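Local coordinates for protein catechol O-methyltransferase (Niastella koreensis, PDB 7CVU) that methylates catechol-like compounds using S-adenosyl-L-methionine, without regiospecificity and with highest activity in the presence of magnesium, at residues V163-I168 and D213-A218; G65-Y70 and T87-P92. One frame throughout, in Å; residues are numbered along the deposited sequence.

In the fold
Both contacts belong to the seven-stranded mixed sheet of a class I, Rossmann-like methyltransferase, at the C-terminal ends of its parallel strands. Interaction 2 joins the loop after strand 60-64 to the end of strand 84-89, where G65, L67 and E89 bind S-adenosyl-L-methionine. Interaction 1 pairs strand 161-165 with the antiparallel strand 213-220 and holds D165 and N166 of the magnesium site. Their centres lie about 18 Å apart, on opposite sides of the chain's centre, and their nearest atoms are about 9 Å apart. D139, which binds both the metal and S-adenosyl-L-methionine, relates the two halves: its side chain is about 4 Å from that of D165.

Interaction 1 (V163-I168 and D213-A218); sequences VADNVI and DGMALA
A164 and A216 form the hydrogen-bonded antiparallel pair at the heart of this contact: A216 N gives to A164 O at 2.8 Å, in the carbonyl plane, and A164 N returns a bond to A216 O at 3.0 Å. This is where the reversed strand 213-220 joins the parallel strands of the methyltransferase sheet. The small methyls of the two alanines suit the face they share, leaving room for F189 of helix 181-195. On the other face the V163, M215 and L217 side chains pack closely as an apolar group, with the acid D165 on the same face; V163 has CG1 anti to its own N (chi1 178°), which sets that methyl 3.7 Å from M215 CE, while L217 CD1 lies alongside both valine methyls.

N166 takes a left-handed backbone conformation, which asparagine adopts more readily than most residues. The turn brings V167 N to G214 O at 3.0 Å in a nearly straight bond, supplemented by a weak one from N166 N. Glycine fits at 214 because I168 packs against it, with CG1 3.5 Å from G214 N, and a CB on residue 214 would collide with I168 CG2. The looser side lies here: N166 is partly exposed, and a water accepts from I168 N at 3.0 Å and, weakly, from G214 N.

The acidic end is more unusual. D165 and D213 cross at about a right angle, their carboxylate planes 72° apart; M215 CG also lies 3.2 Å from D165 OD1. K210 forms a salt bridge to D165 OD2, which Q45 also reaches, and probably offsets charge there. D165 and N166, with D139, bind the magnesium, while D165 OD1 and D213 OD2, only 2.5 Å apart, suggest that a proton is probably shared between these two acids.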
loop_
_atom_site.group_PDB
_atom_site.type_symbol
_atom_site.label_atom_id
_atom_site.label_comp_id
_atom_site.label_asym_id
_atom_site.label_seq_id
_atom_site.Cartn_x
_atom_site.Cartn_y
_atom_site.Cartn_z
ATOM N N VAL C 163 -0.043 8.986 -5.232
ATOM C CA VAL C 163 0.577 7.734 -5.722
ATOM C C VAL C 163 1.166 8.038 -7.082
ATOM O O VAL C 163 0.447 8.567 -7.924
ATOM C CB VAL C 163 -0.446 6.579 -5.796
ATOM C CG1 VAL C 163 0.203 5.302 -6.344
ATOM C CG2 VAL C 163 -1.144 6.371 -4.468
ATOM N N ALA C 164 2.469 7.778 -7.262
ATOM C CA ALA C 164 3.204 7.911 -8.539
ATOM C C ALA C 164 3.753 6.555 -8.956
ATOM O O ALA C 164 4.486 5.925 -8.168
ATOM C CB ALA C 164 4.330 8.903 -8.386
ATOM N N ASP C 165 3.319 6.042 -10.110
ATOM C CA ASP C 165 3.686 4.664 -10.514
ATOM C C ASP C 165 4.979 4.664 -11.324
ATOM O O ASP C 165 5.278 5.686 -12.007
ATOM C CB ASP C 165 2.599 4.018 -11.378
ATOM C CG ASP C 165 2.648 2.502 -11.390
ATOM O OD1 ASP C 165 3.194 1.927 -10.461
ATOM O OD2 ASP C 165 2.130 1.894 -12.337
ATOM N N ASN C 166 5.714 3.563 -11.210
ATOM C CA ASN C 166 6.814 3.150 -12.099
ATOM C C ASN C 166 8.011 4.101 -11.941
ATOM O O ASN C 166 8.464 4.659 -12.968
ATOM C CB ASN C 166 6.333 3.107 -13.537
ATOM C CG ASN C 166 7.114 2.134 -14.384
ATOM O OD1 ASN C 166 8.140 1.591 -13.942
ATOM N ND2 ASN C 166 6.633 1.978 -15.617
ATOM N N VAL C 167 8.461 4.284 -10.705
ATOM C CA VAL C 167 9.520 5.269 -10.351
ATOM C C VAL C 167 10.884 4.597 -10.154
ATOM O O VAL C 167 11.831 5.331 -9.797
ATOM C CB VAL C 167 9.132 6.146 -9.148
ATOM C CG1 VAL C 167 7.888 6.949 -9.515
ATOM C CG2 VAL C 167 8.958 5.381 -7.850
ATOM N N ILE C 168 11.019 3.280 -10.337
ATOM C CA ILE C 168 12.355 2.622 -10.150
ATOM C C ILE C 168 12.884 2.099 -11.498
ATOM O O ILE C 168 14.095 1.777 -11.546
ATOM C CB ILE C 168 12.360 1.538 -9.060
ATOM C CG1 ILE C 168 11.469 0.367 -9.456
ATOM C CG2 ILE C 168 12.015 2.110 -7.675
ATOM C CD1 ILE C 168 11.588 -0.856 -8.510
ATOM N N ASP C 213 7.846 -3.364 -10.112
ATOM C CA ASP C 213 7.333 -1.972 -10.101
ATOM C C ASP C 213 7.802 -1.283 -8.833
ATOM O O ASP C 213 7.872 -1.943 -7.772
ATOM C CB ASP C 213 5.812 -1.933 -10.210
ATOM C CG ASP C 213 5.230 -0.551 -10.470
ATOM O OD1 ASP C 213 5.960 0.331 -10.905
ATOM O OD2 ASP C 213 4.001 -0.407 -10.335
ATOM N N GLY C 214 8.071 0.017 -8.940
ATOM C CA GLY C 214 8.197 0.885 -7.761
ATOM C C GLY C 214 7.061 1.878 -7.719
ATOM O O GLY C 214 6.862 2.614 -8.721
ATOM N N MET C 215 6.287 1.861 -6.655
ATOM C CA MET C 215 5.119 2.780 -6.520
ATOM C C MET C 215 5.414 3.752 -5.389
ATOM O O MET C 215 5.582 3.303 -4.245
ATOM C CB MET C 215 3.834 1.998 -6.233
ATOM C CG MET C 215 3.456 1.094 -7.361
ATOM S SD MET C 215 1.815 0.331 -7.157
ATOM C CE MET C 215 0.841 1.810 -7.423
ATOM N N ALA C 216 5.484 5.047 -5.677
ATOM C CA ALA C 216 5.717 6.048 -4.612
ATOM C C ALA C 216 4.368 6.344 -3.947
ATOM O O ALA C 216 3.389 6.536 -4.658
ATOM C CB ALA C 216 6.355 7.296 -5.125
ATOM N N LEU C 217 4.332 6.339 -2.616
ATOM C CA LEU C 217 3.142 6.743 -1.832
ATOM C C LEU C 217 3.516 7.967 -0.998
ATOM O O LEU C 217 4.490 7.864 -0.214
ATOM C CB LEU C 217 2.795 5.592 -0.900
ATOM C CG LEU C 217 1.828 4.521 -1.356
ATOM C CD1 LEU C 217 1.873 4.233 -2.832
ATOM C CD2 LEU C 217 2.100 3.255 -0.534
ATOM N N ALA C 218 2.776 9.068 -1.106
ATOM C CA ALA C 218 3.109 10.312 -0.370
ATOM C C ALA C 218 1.832 10.832 0.266
ATOM O O ALA C 218 0.794 10.889 -0.439
ATOM C CB ALA C 218 3.704 11.323 -1.329
HETATM O O HOH W 1 9.270 1.312 -11.813
#

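Interaction 2 (G65-Y70 and T87-P92)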
loop_
_atom_site.group_PDB
_atom_site.type_symbol
_atom_site.label_atom_id
_atom_site.label_comp_id
_atom_site.label_asym_id
_atom_site.label_seq_id
_atom_site.Cartn_x
_atom_site.Cartn_y
_atom_site.Cartn_z
ATOM N N GLY C 65 -2.740 10.278 -16.871
ATOM C CA GLY C 65 -2.428 9.159 -17.779
ATOM C C GLY C 65 -3.566 8.190 -17.887
ATOM O O GLY C 65 -3.435 7.044 -17.427
ATOM N N THR C 66 -4.618 8.599 -18.536
ATOM C CA THR C 66 -5.854 7.769 -18.639
ATOM C C THR C 66 -5.558 6.447 -19.359
ATOM O O THR C 66 -6.117 5.416 -18.926
ATOM C CB THR C 66 -6.979 8.533 -19.340
ATOM O OG1 THR C 66 -7.082 9.841 -18.796
ATOM C CG2 THR C 66 -8.318 7.845 -19.224
ATOM N N LEU C 67 -4.815 6.510 -20.474
ATOM C CA LEU C 67 -4.623 5.386 -21.430
ATOM C C LEU C 67 -6.013 4.892 -21.849
ATOM O O LEU C 67 -6.724 5.686 -22.437
ATOM C CB LEU C 67 -3.716 4.306 -20.846
ATOM C CG LEU C 67 -2.237 4.648 -20.619
ATOM C CD1 LEU C 67 -2.064 5.815 -19.681
ATOM C CD2 LEU C 67 -1.466 3.453 -20.048
ATOM N N ALA C 68 -6.428 3.648 -21.595
ATOM C CA ALA C 68 -7.769 3.202 -22.012
ATOM C C ALA C 68 -8.715 3.133 -20.814
ATOM O O ALA C 68 -9.837 2.634 -20.930
ATOM C CB ALA C 68 -7.642 1.889 -22.744
ATOM N N GLY C 69 -8.323 3.730 -19.676
ATOM C CA GLY C 69 -9.265 3.850 -18.566
ATOM C C GLY C 69 -9.267 2.649 -17.625
ATOM O O GLY C 69 -10.137 2.636 -16.769
ATOM N N TYR C 70 -8.329 1.715 -17.746
ATOM C CA TYR C 70 -8.290 0.502 -16.886
ATOM C C TYR C 70 -8.169 0.899 -15.392
ATOM O O TYR C 70 -9.053 0.528 -14.609
ATOM C CB TYR C 70 -7.209 -0.453 -17.378
ATOM C CG TYR C 70 -7.187 -1.743 -16.606
ATOM C CD1 TYR C 70 -6.487 -1.868 -15.424
ATOM C CD2 TYR C 70 -7.899 -2.832 -17.055
ATOM C CE1 TYR C 70 -6.536 -3.034 -14.697
ATOM C CE2 TYR C 70 -7.949 -4.013 -16.348
ATOM C CZ TYR C 70 -7.329 -4.089 -15.123
ATOM O OH TYR C 70 -7.306 -5.278 -14.441
ATOM N N THR C 87 -9.480 12.692 -15.020
ATOM C CA THR C 87 -8.372 11.926 -15.608
ATOM C C THR C 87 -7.890 12.650 -16.867
ATOM O O THR C 87 -8.769 13.147 -17.706
ATOM C CB THR C 87 -8.721 10.458 -15.814
ATOM O OG1 THR C 87 -7.565 9.758 -16.244
ATOM C CG2 THR C 87 -9.852 10.203 -16.789
ATOM N N LEU C 88 -6.560 12.764 -16.957
ATOM C CA LEU C 88 -5.902 13.569 -18.015
ATOM C C LEU C 88 -5.226 12.637 -19.021
ATOM O O LEU C 88 -4.442 11.757 -18.597
ATOM C CB LEU C 88 -4.872 14.496 -17.392
ATOM C CG LEU C 88 -5.339 15.361 -16.232
ATOM C CD1 LEU C 88 -4.272 16.427 -15.928
ATOM C CD2 LEU C 88 -6.670 16.019 -16.480
ATOM N N GLU C 89 -5.483 12.863 -20.300
ATOM C CA GLU C 89 -4.994 11.976 -21.399
ATOM C C GLU C 89 -4.420 12.843 -22.528
ATOM O O GLU C 89 -5.130 13.774 -22.964
ATOM C CB GLU C 89 -6.132 11.111 -21.922
ATOM C CG GLU C 89 -5.758 10.260 -23.129
ATOM C CD GLU C 89 -4.455 9.485 -23.024
ATOM O OE1 GLU C 89 -4.167 8.919 -21.938
ATOM O OE2 GLU C 89 -3.669 9.462 -24.001
ATOM N N TYR C 90 -3.229 12.506 -23.034
ATOM C CA TYR C 90 -2.500 13.292 -24.058
ATOM C C TYR C 90 -3.174 13.141 -25.427
ATOM O O TYR C 90 -3.252 14.129 -26.152
ATOM C CB TYR C 90 -1.034 12.869 -24.084
ATOM C CG TYR C 90 -0.241 13.584 -25.136
ATOM C CD1 TYR C 90 -0.044 14.949 -25.060
ATOM C CD2 TYR C 90 0.259 12.915 -26.249
ATOM C CE1 TYR C 90 0.631 15.648 -26.059
ATOM C CE2 TYR C 90 0.969 13.592 -27.234
ATOM C CZ TYR C 90 1.166 14.960 -27.131
ATOM O OH TYR C 90 1.832 15.680 -28.088
ATOM N N ASP C 91 -3.686 11.959 -25.738
ATOM C CA ASP C 91 -3.988 11.559 -27.136
ATOM C C ASP C 91 -5.494 11.412 -27.265
ATOM O O ASP C 91 -6.104 10.594 -26.594
ATOM C CB ASP C 91 -3.222 10.291 -27.535
ATOM C CG ASP C 91 -3.650 9.729 -28.886
ATOM O OD1 ASP C 91 -3.886 10.516 -29.764
ATOM O OD2 ASP C 91 -3.809 8.505 -29.004
ATOM N N PRO C 92 -6.149 12.198 -28.142
ATOM C CA PRO C 92 -7.598 12.120 -28.316
ATOM C C PRO C 92 -8.122 10.735 -28.712
ATOM O O PRO C 92 -9.251 10.448 -28.330
ATOM C CB PRO C 92 -7.944 13.037 -29.498
ATOM C CG PRO C 92 -6.693 13.872 -29.735
ATOM C CD PRO C 92 -5.536 13.232 -29.007
#
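The flat carboxylate of E89 is met by a backbone N-H on each of its two faces: L67 N approaches OE1 from above the plane at 2.9 Å, and D91 N reaches OE2 from the other side of the plane, on the anti side, at 3.0 Å. This is the cofactor-binding corner of a Rossmann-like methyltransferase, where the glycine-bearing loop after the first strand meets the acid ending the second; in class I relatives that acid usually holds the ribose hydroxyls of S-adenosyl-L-methionine. Glutamate is long enough to fold back to the loop, through a bend at chi2 (48°). An alanine here lacks the carboxylate, which would probably leave L67 N and D91 N without an acceptor and the loop less firmly held.

Earlier along strand 84-89, the L88 carbonyl takes two donors: G65 N comes nearly along the C=O axis at 2.8 Å, whereas T66 N sits above the carbonyl plane at 3.2 Å. G65 has a positive phi of 106°, at which any CB would press on the preceding carbonyl oxygen. Threonine suits positions 66 and 87 because each offers a hydroxyl and a methyl: T66 OG1 donates to T87 OG1 at 2.6 Å, T87 OG1 is also bonded to E63, and T66 CG2 rests 3.7 Å from T87 CG2.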